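Local coordinates for protein MlnE (Bacillus amyloliquefaciens subsp. plantarum, PDB 5D2E) that serves as the N-terminal, NADP-binding B-type ketoreductase of the macrolactin polyketide assembly line, where it probably reduces keto groups of carrier-bound intermediates, at residues Gly99-Asn104 / Asp112-Val117; Ala226-Phe231 / Thr243-Arg248; Gln433-Lys438 / Gly442-Ile447. All blocks are in the same frame, centred on the assembly; numbering follows the deposited sequence.

The three contacts follow one another along the chain without overlapping, and each sets a helix against a strand. Contacts 1 and 2 have centres about 27 Å apart and belong to the parallel alpha/beta array that begins with strand 60-64: contact 1 is at strand 100-103, contact 2 at strand 242-245. Contact 3 is in the KR domain, between helix 419-437 and strand 443-453. Its centre lies about 41 Å from that of contact 1 and about 28 Å from that of contact 2. The layout fits the two Rossmann-like halves of a modular ketoreductase, a structural one with contacts 1 and 2 and a catalytic, NADP-binding one with contact 3.

Contact 1 (Gly99-Asn104 / Asp112-Val117)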
# COMPACT_ATOMS: atom_id res chain seq x y z
N GLY A 99 30.72 -11.29 15.51
CA GLY A 99 29.67 -10.36 15.10
C GLY A 99 29.13 -10.62 13.72
O GLY A 99 28.22 -9.92 13.29
N ARG A 100 29.60 -11.67 13.05
CA ARG A 100 29.11 -12.01 11.74
C ARG A 100 28.25 -13.20 11.79
O ARG A 100 28.60 -14.18 12.47
CB ARG A 100 30.27 -12.34 10.76
CG ARG A 100 31.30 -11.23 10.58
CD ARG A 100 30.72 -10.07 9.89
NE ARG A 100 30.43 -10.31 8.48
CZ ARG A 100 31.25 -10.09 7.44
NH1 ARG A 100 32.50 -9.68 7.58
NH2 ARG A 100 30.82 -10.33 6.21
N PHE A 101 27.13 -13.18 11.07
CA PHE A 101 26.25 -14.31 10.93
C PHE A 101 25.77 -14.47 9.51
O PHE A 101 25.75 -13.51 8.72
CB PHE A 101 25.00 -14.14 11.79
CG PHE A 101 25.24 -14.12 13.24
CD1 PHE A 101 25.63 -12.95 13.87
CD2 PHE A 101 24.99 -15.26 14.01
CE1 PHE A 101 25.84 -12.90 15.19
CE2 PHE A 101 25.23 -15.22 15.37
CZ PHE A 101 25.68 -14.04 15.96
N THR A 102 25.36 -15.69 9.17
CA THR A 102 24.57 -15.96 7.96
C THR A 102 23.25 -16.59 8.36
O THR A 102 23.12 -17.18 9.46
CB THR A 102 25.24 -16.92 6.95
OG1 THR A 102 25.39 -18.20 7.55
CG2 THR A 102 26.61 -16.39 6.51
N MET A 103 22.24 -16.44 7.50
CA MET A 103 20.93 -17.03 7.78
C MET A 103 20.10 -16.99 6.53
O MET A 103 20.43 -16.29 5.61
CB MET A 103 20.16 -16.29 8.88
CG MET A 103 19.81 -14.84 8.57
SD MET A 103 19.03 -13.96 9.99
CE MET A 103 17.43 -14.79 9.96
N ASN A 104 19.00 -17.72 6.58
CA ASN A 104 17.97 -17.69 5.52
C ASN A 104 16.89 -16.73 6.01
O ASN A 104 16.21 -16.99 7.01
CB ASN A 104 17.44 -19.11 5.31
CG ASN A 104 16.43 -19.21 4.16
OD1 ASN A 104 16.33 -20.26 3.48
ND2 ASN A 104 15.63 -18.18 4.00
N ASP A 112 14.94 -16.94 15.22
CA ASP A 112 14.99 -17.42 16.60
C ASP A 112 16.35 -17.73 17.07
O ASP A 112 16.74 -17.37 18.20
CB ASP A 112 14.13 -18.67 16.81
CG ASP A 112 12.70 -18.39 16.69
OD1 ASP A 112 12.20 -17.29 17.07
OD2 ASP A 112 12.03 -19.31 16.20
N ALA A 113 17.09 -18.46 16.21
CA ALA A 113 18.47 -18.81 16.48
C ALA A 113 19.32 -17.57 16.68
O ALA A 113 20.11 -17.52 17.62
CB ALA A 113 19.04 -19.62 15.35
N LEU A 114 19.17 -16.58 15.78
CA LEU A 114 19.89 -15.33 15.93
C LEU A 114 19.61 -14.68 17.28
O LEU A 114 20.56 -14.25 17.94
CB LEU A 114 19.52 -14.33 14.82
CG LEU A 114 20.24 -13.00 14.81
CD1 LEU A 114 21.75 -13.17 14.58
CD2 LEU A 114 19.66 -12.10 13.75
N CYS A 115 18.32 -14.52 17.63
CA CYS A 115 17.97 -13.95 18.92
C CYS A 115 18.59 -14.76 20.10
O CYS A 115 19.11 -14.20 21.02
CB CYS A 115 16.45 -13.91 19.11
SG CYS A 115 15.58 -12.89 17.94
N GLY A 116 18.51 -16.07 20.02
CA GLY A 116 19.05 -16.96 21.06
C GLY A 116 20.52 -16.77 21.22
O GLY A 116 21.02 -16.55 22.33
N VAL A 117 21.24 -16.74 20.11
CA VAL A 117 22.66 -16.56 20.21
C VAL A 117 23.07 -15.21 20.76
O VAL A 117 23.95 -15.12 21.63
CB VAL A 117 23.36 -16.88 18.86
CG1 VAL A 117 24.82 -16.51 18.94
CG2 VAL A 117 23.22 -18.36 18.52
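Leu114 lays one methyl on the ring of Phe101, the central feature of an entirely apolar contact between strand 100-103 and helix 112-117. Its CD1 stands 3.8 Å from the Phe101 ring centroid and 9° off the ring normal, a CH-pi contact almost exactly over the middle of one face. The near-equal spacing confirms the centring: CD1 is 3.9 Å from CG of Phe101 and 4.1 Å from CE1. With CG anti to the backbone N (chi1 -177°), the leucine carries both branches toward the strand, although its first side-chain bond is not aimed straight at it. The other branch goes to a different partner, CD2 coming within 4.2 Å of SD of Met103. One helical turn later, Val117 reaches the same phenyl ring from its edge. Its CG1 lies near the ring plane, 3.8 Å from CE2 of Phe101, so face and edge are met by residues three apart on one side of the helix. The segment axes run nearly antiparallel, at 158°, and approach to 10.1 Å. A strand followed by a helix running back across it is consistent with the Rossmann-like structural half of a modular ketoreductase. Leu118 adds to the packing round Phe101, Val117 also touches Phe93, and strand 100-103 is hydrogen-bonded in parallel to strand 84-89, with short strand 94-95 antiparallel along its other edge.

Contact 2 (Ala226-Phe231 / Thr243-Arg248)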
# COMPACT_ATOMS: atom_id res chain seq x y z
N ALA A 226 25.89 4.85 3.80
CA ALA A 226 26.31 4.98 5.15
C ALA A 226 25.95 6.28 5.65
O ALA A 226 25.57 6.43 6.86
CB ALA A 226 27.79 4.75 5.29
N ASP A 227 26.14 7.32 4.82
CA ASP A 227 25.79 8.64 5.29
C ASP A 227 24.31 8.85 5.56
O ASP A 227 23.93 9.58 6.45
CB ASP A 227 26.33 9.71 4.34
CG ASP A 227 27.90 9.81 4.40
OD1 ASP A 227 28.52 9.61 5.48
OD2 ASP A 227 28.46 9.98 3.33
N VAL A 228 23.48 8.23 4.75
CA VAL A 228 22.01 8.26 5.01
C VAL A 228 21.65 7.57 6.30
O VAL A 228 20.88 8.09 7.10
CB VAL A 228 21.23 7.64 3.85
CG1 VAL A 228 19.77 7.41 4.24
CG2 VAL A 228 21.32 8.54 2.65
N ILE A 229 22.29 6.42 6.55
CA ILE A 229 22.07 5.72 7.85
C ILE A 229 22.44 6.61 9.03
O ILE A 229 21.65 6.77 9.99
CB ILE A 229 22.82 4.37 7.87
CG1 ILE A 229 22.21 3.44 6.81
CG2 ILE A 229 22.79 3.73 9.20
CD1 ILE A 229 23.05 2.21 6.49
N SER A 230 23.63 7.21 8.97
CA SER A 230 24.01 8.11 10.06
C SER A 230 23.08 9.30 10.24
O SER A 230 22.88 9.79 11.34
CB SER A 230 25.46 8.58 9.85
OG SER A 230 26.39 7.47 9.98
N PHE A 231 22.60 9.84 9.12
CA PHE A 231 21.70 10.95 9.14
C PHE A 231 20.41 10.52 9.84
O PHE A 231 19.85 11.24 10.68
CB PHE A 231 21.45 11.43 7.71
CG PHE A 231 20.54 12.63 7.62
CD1 PHE A 231 21.07 13.94 7.74
CD2 PHE A 231 19.17 12.48 7.37
CE1 PHE A 231 20.24 15.05 7.64
CE2 PHE A 231 18.33 13.60 7.31
CZ PHE A 231 18.88 14.88 7.45
N THR A 243 11.30 8.68 4.19
CA THR A 243 12.05 9.70 3.45
C THR A 243 12.55 9.10 2.15
O THR A 243 13.03 7.94 2.14
CB THR A 243 13.22 10.20 4.28
OG1 THR A 243 12.77 10.61 5.55
CG2 THR A 243 13.93 11.35 3.65
N CYS A 244 12.51 9.87 1.06
CA CYS A 244 13.16 9.44 -0.16
C CYS A 244 14.43 10.25 -0.31
O CYS A 244 14.38 11.51 -0.33
CB CYS A 244 12.26 9.63 -1.34
SG CYS A 244 13.08 9.21 -2.92
N TYR A 245 15.57 9.55 -0.37
CA TYR A 245 16.88 10.15 -0.49
C TYR A 245 17.43 10.02 -1.87
O TYR A 245 17.38 8.95 -2.47
CB TYR A 245 17.86 9.46 0.46
CG TYR A 245 17.60 9.73 1.91
CD1 TYR A 245 18.12 10.85 2.55
CD2 TYR A 245 16.82 8.86 2.66
CE1 TYR A 245 17.83 11.11 3.89
CE2 TYR A 245 16.53 9.11 4.01
CZ TYR A 245 17.04 10.22 4.60
OH TYR A 245 16.77 10.40 5.89
N GLU A 246 17.87 11.14 -2.43
CA GLU A 246 18.77 11.10 -3.57
C GLU A 246 20.13 11.41 -2.96
O GLU A 246 20.20 11.88 -1.83
CB GLU A 246 18.37 12.18 -4.60
CG GLU A 246 17.06 11.87 -5.29
CD GLU A 246 16.51 12.98 -6.15
OE1 GLU A 246 17.24 13.93 -6.39
OE2 GLU A 246 15.36 12.83 -6.60
N PRO A 247 21.20 11.29 -3.74
CA PRO A 247 22.50 11.61 -3.14
C PRO A 247 22.69 13.04 -2.65
O PRO A 247 23.30 13.24 -1.61
CB PRO A 247 23.47 11.24 -4.25
CG PRO A 247 22.74 10.16 -5.01
CD PRO A 247 21.34 10.69 -5.08
N ARG A 248 22.05 14.02 -3.29
CA ARG A 248 22.20 15.45 -2.87
C ARG A 248 20.96 16.15 -2.24
O ARG A 248 21.04 17.25 -1.75
CB ARG A 248 22.70 16.25 -4.08
CG ARG A 248 24.10 15.83 -4.50
CD ARG A 248 24.72 16.84 -5.47
NE ARG A 248 26.15 16.55 -5.42
CZ ARG A 248 27.08 17.26 -4.77
NH1 ARG A 248 26.83 18.41 -4.16
NH2 ARG A 248 28.32 16.81 -4.80
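Val228 of helix 226-231 meets the face of Tyr245 on strand 243-245, and the principal interaction is CH-pi. CG1 of Val228 lies 3.7 Å from the Tyr245 ring centroid, 14° off the normal, so the methyl sits over the centre of the ring. It is closest to the CD2 side, with Val228 CG1 to Tyr245 CD2 at 3.6 Å. The second methyl follows the ring toward its root, CG2 of Val228 standing 3.9 Å from CD1 of Tyr245. Both branches therefore bear on one aromatic face. Thr243, two residues earlier on the strand, puts its CG2 over the opposite face, displaced toward the rim, and the phenol is held between two aliphatic groups.

The aromatic pair is of another kind. Phe231, one turn beyond Val228, meets Tyr245 at the edges of both rings, without a stack: CD2 of Phe231 is 4.0 Å from CE1 of Tyr245 and 3.5 Å from its OH. A chi1 of -178° sets the phenyl opposite the backbone N, which carries CD2 to the hydroxyl end of the tyrosine. Phe47 and Tyr250 also meet the Phe231 ring, extending the aromatic packing.

No hydrogen bond joins the two segments. The OH of Tyr245 is instead hydrogen-bonded to OE2 of Glu232, the residue after Phe231 on the same helix, which would limit the swing of the phenol while the valine covers its face.

Strand 205-214, helix 222-233 and strand 242-245 follow in order, with the two strands hydrogen-bonded in parallel. This is the beta-alpha-beta arrangement expected of a Rossmann-like fold, consistent with the structural half of a modular ketoreductase.

Contact 3 (Gln433-Lys438 / Gly442-Ile447); sequences QYRSMK and GKTLSI
Arg435, on the last turns of helix 419-437, reaches across to Thr444 with a single direct hydrogen bond: NH1 donates to OG1 over 2.7 Å. The hydroxyl oxygen lies at the edge of the guanidinium, only 11° out of its plane, but the N-H...O angle of 139° makes the bond noticeably bent. A turn in the arginine chain explains the approach, for chi3 of 89° folds the guanidinium off the line of the CB-CG-CD stem. That stem lies beside the threonine, with CD of Arg435 4.0 Å and CB of Arg435 4.1 Å from CG2 of Thr444, so methylene and methyl contacts flank the polar bond. This is the compact part.

The looser part is bridged by solvent. A water accepts from NH1 of Arg435 at 3.0 Å and donates to the carbonyl O of Lys443 at 2.8 Å, joining the arginine to the strand backbone where no direct bond is made. The Lys443 side chain starts away from the helix, and its NZ binds O of Arg490.

Only 119 Å² is buried between the segments, so polar bonding rather than extensive packing marks this link in the beta-alpha-beta unit formed with strand 402-408. NE of Arg435 forms a salt bridge with Asp392, and Phe403 adds a cation-pi contact. NH1 thus grips hydroxyl and water while NE meets a carboxylate; this set of partners should limit the guanidinium's rotation, and the Asp392 carboxylate probably offsets the charge of this buried arginine.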
# COMPACT_ATOMS: atom_id res chain seq x y z
N GLN A 433 2.23 4.40 -10.09
CA GLN A 433 3.42 4.94 -10.77
C GLN A 433 3.94 3.99 -11.83
O GLN A 433 4.58 4.43 -12.76
CB GLN A 433 4.53 5.15 -9.77
CG GLN A 433 4.24 6.28 -8.81
CD GLN A 433 5.49 6.56 -7.94
OE1 GLN A 433 6.63 6.73 -8.47
NE2 GLN A 433 5.30 6.55 -6.61
N TYR A 434 3.72 2.68 -11.67
CA TYR A 434 4.10 1.73 -12.66
C TYR A 434 3.26 1.92 -13.90
O TYR A 434 3.75 1.89 -15.04
CB TYR A 434 3.97 0.30 -12.10
CG TYR A 434 4.29 -0.82 -13.09
CD1 TYR A 434 3.30 -1.37 -13.93
CD2 TYR A 434 5.59 -1.34 -13.18
CE1 TYR A 434 3.58 -2.41 -14.80
CE2 TYR A 434 5.89 -2.36 -14.09
CZ TYR A 434 4.89 -2.89 -14.90
OH TYR A 434 5.19 -3.93 -15.76
N ARG A 435 1.97 2.10 -13.72
CA ARG A 435 1.09 2.27 -14.88
C ARG A 435 1.47 3.53 -15.68
O ARG A 435 1.43 3.53 -16.89
CB ARG A 435 -0.39 2.32 -14.45
CG ARG A 435 -0.82 1.00 -13.84
CD ARG A 435 -2.34 0.87 -13.84
NE ARG A 435 -2.79 0.26 -15.10
CZ ARG A 435 -3.58 0.83 -15.98
NH1 ARG A 435 -4.00 2.08 -15.83
NH2 ARG A 435 -3.95 0.13 -17.00
N SER A 436 1.82 4.58 -14.95
CA SER A 436 2.29 5.82 -15.50
C SER A 436 3.58 5.58 -16.27
O SER A 436 3.77 6.08 -17.38
CB SER A 436 2.54 6.76 -14.31
OG SER A 436 2.80 7.99 -14.82
N MET A 437 4.55 4.95 -15.61
CA MET A 437 5.85 4.68 -16.21
C MET A 437 5.69 3.94 -17.53
O MET A 437 6.39 4.21 -18.50
CB MET A 437 6.73 3.84 -15.27
CG MET A 437 8.05 3.32 -15.85
SD MET A 437 9.01 2.34 -14.66
CE MET A 437 8.18 0.78 -14.73
N LYS A 438 4.73 3.03 -17.58
CA LYS A 438 4.55 2.22 -18.75
C LYS A 438 3.66 2.91 -19.80
O LYS A 438 3.40 2.32 -20.81
CB LYS A 438 3.96 0.83 -18.38
CG LYS A 438 4.86 -0.10 -17.65
CD LYS A 438 6.22 -0.26 -18.33
CE LYS A 438 6.95 -1.33 -17.56
NZ LYS A 438 8.39 -1.40 -17.87
N GLY A 442 -5.67 6.08 -20.45
CA GLY A 442 -6.74 6.41 -19.54
C GLY A 442 -6.27 6.85 -18.15
O GLY A 442 -5.09 7.09 -17.93
N LYS A 443 -7.22 6.95 -17.24
CA LYS A 443 -7.00 7.46 -15.91
C LYS A 443 -6.60 6.29 -15.00
O LYS A 443 -7.20 5.19 -15.10
CB LYS A 443 -8.25 8.17 -15.39
CG LYS A 443 -8.04 8.67 -13.96
CD LYS A 443 -8.66 10.01 -13.62
CE LYS A 443 -8.05 10.60 -12.36
NZ LYS A 443 -6.73 11.26 -12.42
N THR A 444 -5.53 6.49 -14.26
CA THR A 444 -5.08 5.57 -13.22
C THR A 444 -5.31 6.26 -11.89
O THR A 444 -4.93 7.40 -11.70
CB THR A 444 -3.58 5.25 -13.39
OG1 THR A 444 -3.46 4.42 -14.52
CG2 THR A 444 -3.03 4.49 -12.20
N LEU A 445 -5.99 5.58 -10.94
CA LEU A 445 -6.26 6.21 -9.66
C LEU A 445 -6.36 5.14 -8.58
O LEU A 445 -6.96 4.09 -8.80
CB LEU A 445 -7.57 6.94 -9.74
CG LEU A 445 -8.11 7.52 -8.45
CD1 LEU A 445 -7.24 8.61 -7.89
CD2 LEU A 445 -9.51 8.07 -8.64
N SER A 446 -5.73 5.41 -7.44
CA SER A 446 -5.92 4.65 -6.25
C SER A 446 -6.60 5.58 -5.27
O SER A 446 -6.09 6.67 -5.02
CB SER A 446 -4.57 4.19 -5.64
OG SER A 446 -4.79 3.30 -4.50
N ILE A 447 -7.73 5.12 -4.69
CA ILE A 447 -8.45 5.89 -3.69
C ILE A 447 -8.30 5.28 -2.29
O ILE A 447 -8.69 4.13 -2.10
CB ILE A 447 -9.95 5.98 -4.01
CG1 ILE A 447 -10.17 6.56 -5.38
CG2 ILE A 447 -10.66 6.78 -2.92
CD1 ILE A 447 -11.61 6.44 -5.93
O HOH W 1 -6.34 3.43 -17.14